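Local coordinates for protein glycerate kinase, putative (Thermotoga maritima, PDB 2B8N) that catalyses the ATP-dependent phosphorylation of D-glycerate to 2-phosphoglycerate in the degradation of serine, with magnesium as cofactor, at residues A33-R38 and T416-N421. Numbering follows the deposited sequence.
Sequences AVFPDR and TGTNVN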
ATOM      1  N   ALA A  33     -10.121  -9.047  -4.729  1.00 26.40           N
ATOM      2  CA  ALA A  33     -11.020  -8.453  -3.735  1.00 26.06           C
ATOM      3  C   ALA A  33     -10.656  -7.016  -3.375  1.00 26.30           C
ATOM      4  O   ALA A  33     -11.495  -6.277  -2.850  1.00 25.00           O
ATOM      5  CB  ALA A  33     -11.044  -9.308  -2.483  1.00 25.25           C
ATOM      6  N   VAL A  34      -9.411  -6.625  -3.636  1.00 26.98           N
ATOM      7  CA  VAL A  34      -8.994  -5.239  -3.458  1.00 28.58           C
ATOM      8  C   VAL A  34      -8.581  -4.536  -4.769  1.00 29.41           C
ATOM      9  O   VAL A  34      -7.842  -3.546  -4.722  1.00 30.78           O
ATOM     10  CB  VAL A  34      -7.857  -5.127  -2.384  1.00 28.93           C
ATOM     11  CG1 VAL A  34      -8.371  -5.582  -1.033  1.00 27.63           C
ATOM     12  CG2 VAL A  34      -6.602  -5.932  -2.788  1.00 30.27           C
ATOM     13  N   PHE A  35      -9.057  -5.018  -5.924  1.00 28.59           N
ATOM     14  CA  PHE A  35      -8.880  -4.269  -7.156  1.00 28.27           C
ATOM     15  C   PHE A  35      -9.728  -3.042  -7.002  1.00 28.58           C
ATOM     16  O   PHE A  35     -10.796  -3.103  -6.413  1.00 29.41           O
ATOM     17  CB  PHE A  35      -9.363  -5.033  -8.375  1.00 28.83           C
ATOM     18  CG  PHE A  35      -8.346  -5.963  -8.965  1.00 30.72           C
ATOM     19  CD1 PHE A  35      -7.262  -6.442  -8.217  1.00 36.14           C
ATOM     20  CD2 PHE A  35      -8.502  -6.414 -10.266  1.00 29.63           C
ATOM     21  CE1 PHE A  35      -6.330  -7.334  -8.798  1.00 38.10           C
ATOM     22  CE2 PHE A  35      -7.593  -7.312 -10.841  1.00 35.60           C
ATOM     23  CZ  PHE A  35      -6.500  -7.760 -10.125  1.00 30.87           C
ATOM     24  N   PRO A  36      -9.282  -1.923  -7.561  1.00 29.42           N
ATOM     25  CA  PRO A  36     -10.068  -0.689  -7.392  1.00 30.00           C
ATOM     26  C   PRO A  36     -11.561  -0.813  -7.787  1.00 29.52           C
ATOM     27  O   PRO A  36     -12.420  -0.357  -7.029  1.00 29.43           O
ATOM     28  CB  PRO A  36      -9.338   0.327  -8.295  1.00 30.06           C
ATOM     29  CG  PRO A  36      -7.937  -0.244  -8.486  1.00 29.72           C
ATOM     30  CD  PRO A  36      -8.073  -1.727  -8.390  1.00 28.61           C
ATOM     31  N   ASP A  37     -11.848  -1.429  -8.940  1.00 29.16           N
ATOM     32  CA  ASP A  37     -13.216  -1.511  -9.465  1.00 29.68           C
ATOM     33  C   ASP A  37     -14.145  -2.194  -8.454  1.00 29.16           C
ATOM     34  O   ASP A  37     -15.183  -1.652  -8.069  1.00 30.03           O
ATOM     35  CB  ASP A  37     -13.259  -2.260 -10.816  1.00 31.43           C
ATOM     36  CG  ASP A  37     -14.612  -2.097 -11.551  1.00 37.08           C
ATOM     37  OD1 ASP A  37     -14.888  -0.991 -12.097  1.00 48.35           O
ATOM     38  OD2 ASP A  37     -15.392  -3.077 -11.593  1.00 35.26           O
ATOM     39  N   ARG A  38     -13.757  -3.379  -8.018  1.00 27.18           N
ATOM     40  CA  ARG A  38     -14.571  -4.132  -7.121  1.00 25.68           C
ATOM     41  C   ARG A  38     -14.643  -3.451  -5.728  1.00 26.66           C
ATOM     42  O   ARG A  38     -15.699  -3.477  -5.078  1.00 25.86           O
ATOM     43  CB  ARG A  38     -14.048  -5.576  -7.058  1.00 25.43           C
ATOM     44  CG  ARG A  38     -14.652  -6.419  -5.938  1.00 23.19           C
ATOM     45  CD  ARG A  38     -14.670  -7.904  -6.237  1.00 17.42           C
ATOM     46  NE  ARG A  38     -14.750  -8.655  -4.988  1.00 18.88           N
ATOM     47  CZ  ARG A  38     -14.382  -9.923  -4.846  1.00 24.51           C
ATOM     48  NH1 ARG A  38     -13.915 -10.613  -5.878  1.00 30.39           N
ATOM     49  NH2 ARG A  38     -14.478 -10.511  -3.669  1.00 20.97           N
ATOM     50  N   THR A 416      -0.991  -5.568 -10.663  1.00 26.11           N
ATOM     51  CA  THR A 416      -2.402  -5.740 -10.307  1.00 24.20           C
ATOM     52  C   THR A 416      -3.217  -4.476 -10.433  1.00 24.14           C
ATOM     53  O   THR A 416      -4.430  -4.559 -10.542  1.00 24.10           O
ATOM     54  CB  THR A 416      -2.633  -6.236  -8.882  1.00 23.37           C
ATOM     55  OG1 THR A 416      -2.050  -5.315  -7.940  1.00 26.22           O
ATOM     56  CG2 THR A 416      -2.088  -7.619  -8.719  1.00 20.87           C
ATOM     57  N   GLY A 417      -2.563  -3.319 -10.399  1.00 24.51           N
ATOM     58  CA  GLY A 417      -3.252  -2.045 -10.251  1.00 25.00           C
ATOM     59  C   GLY A 417      -3.732  -1.770  -8.829  1.00 25.84           C
ATOM     60  O   GLY A 417      -4.585  -0.925  -8.622  1.00 27.91           O
ATOM     61  N   THR A 418      -3.186  -2.476  -7.845  1.00 25.66           N
ATOM     62  CA  THR A 418      -3.436  -2.157  -6.448  1.00 25.97           C
ATOM     63  C   THR A 418      -2.184  -2.408  -5.580  1.00 27.51           C
ATOM     64  O   THR A 418      -1.199  -2.980  -6.033  1.00 30.21           O
ATOM     65  CB  THR A 418      -4.686  -2.910  -5.914  1.00 25.05           C
ATOM     66  OG1 THR A 418      -4.930  -2.540  -4.559  1.00 24.82           O
ATOM     67  CG2 THR A 418      -4.536  -4.411  -5.996  1.00 22.98           C
ATOM     68  N   ASN A 419      -2.210  -1.928  -4.345  1.00 26.79           N
ATOM     69  CA  ASN A 419      -1.177  -2.248  -3.385  1.00 27.15           C
ATOM     70  C   ASN A 419      -1.702  -2.177  -1.955  1.00 26.34           C
ATOM     71  O   ASN A 419      -2.021  -1.097  -1.456  1.00 25.09           O
ATOM     72  CB  ASN A 419       0.021  -1.318  -3.551  1.00 26.79           C
ATOM     73  CG  ASN A 419       1.182  -1.694  -2.636  1.00 29.78           C
ATOM     74  OD1 ASN A 419       1.344  -2.864  -2.237  1.00 39.67           O
ATOM     75  ND2 ASN A 419       1.999  -0.709  -2.301  1.00 27.15           N
ATOM     76  N   VAL A 420      -1.820  -3.336  -1.318  1.00 25.43           N
ATOM     77  CA  VAL A 420      -2.156  -3.386   0.097  1.00 27.08           C
ATOM     78  C   VAL A 420      -1.181  -4.294   0.817  1.00 27.69           C
ATOM     79  O   VAL A 420      -1.564  -5.033   1.708  1.00 28.05           O
ATOM     80  CB  VAL A 420      -3.614  -3.846   0.356  1.00 28.58           C
ATOM     81  CG1 VAL A 420      -4.588  -2.935  -0.348  1.00 28.68           C
ATOM     82  CG2 VAL A 420      -3.827  -5.306  -0.072  1.00 28.83           C
ATOM     83  N   ASN A 421       0.090  -4.199   0.429  1.00 29.38           N
ATOM     84  CA  ASN A 421       1.199  -4.942   1.030  1.00 28.96           C
ATOM     85  C   ASN A 421       1.154  -6.457   0.702  1.00 28.64           C
ATOM     86  O   ASN A 421       0.877  -6.815  -0.433  1.00 29.18           O
ATOM     87  CB  ASN A 421       1.327  -4.596   2.525  1.00 28.78           C
ATOM     88  CG  ASN A 421       1.626  -3.112   2.747  1.00 31.80           C
ATOM     89  OD1 ASN A 421       0.877  -2.393   3.441  1.00 25.85           O
ATOM     90  ND2 ASN A 421       2.732  -2.649   2.147  1.00 15.76           N
TER
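Thr-418 and Val-34 make the one hydrogen bond between the two segments: Thr-418 OG1 donates to Val-34 O at 3.1 Å, the donor oxygen standing 34° out of the carbonyl plane of Val-34. Thr-418 chi1 of -178° carries OG1 opposite the backbone N and so to that carbonyl, while CG2 touches Phe-35 CD1 at 4.1 Å and Val-34 CG2. Apolar contact continues where Val-34 and Val-420 meet tip to tip, CG2 to CG2 at 3.9 Å. The Phe-35 ring crosses Thr-416 at about a right angle; Thr-416 O lies 3.7 Å above one face, displaced toward the rim, and Thr-416 CB is 3.9 Å from Phe-35 CE1. Pro-36, first residue of helix 36-41 after the N-cap Phe-35, rests CG on Gly-417 O at 3.4 Å. Within 416-421, Thr-416 OG1 accepts from Thr-418 N in an ST turn and is also hydrogen-bonded to Thr-362 O; Asn-419 OD1 accepts from Asn-421 N in an Asx turn. The contact ties the DUF4147 link between helices 17-32 and 36-41 to the MOFRL loop entering strand 422-428 of the mixed sheet. Val-34 and Val-420 both pack on helix 263-276, Thr-418 on parallel-sheet strand 193-199, and Pro-36 on helix 61-72.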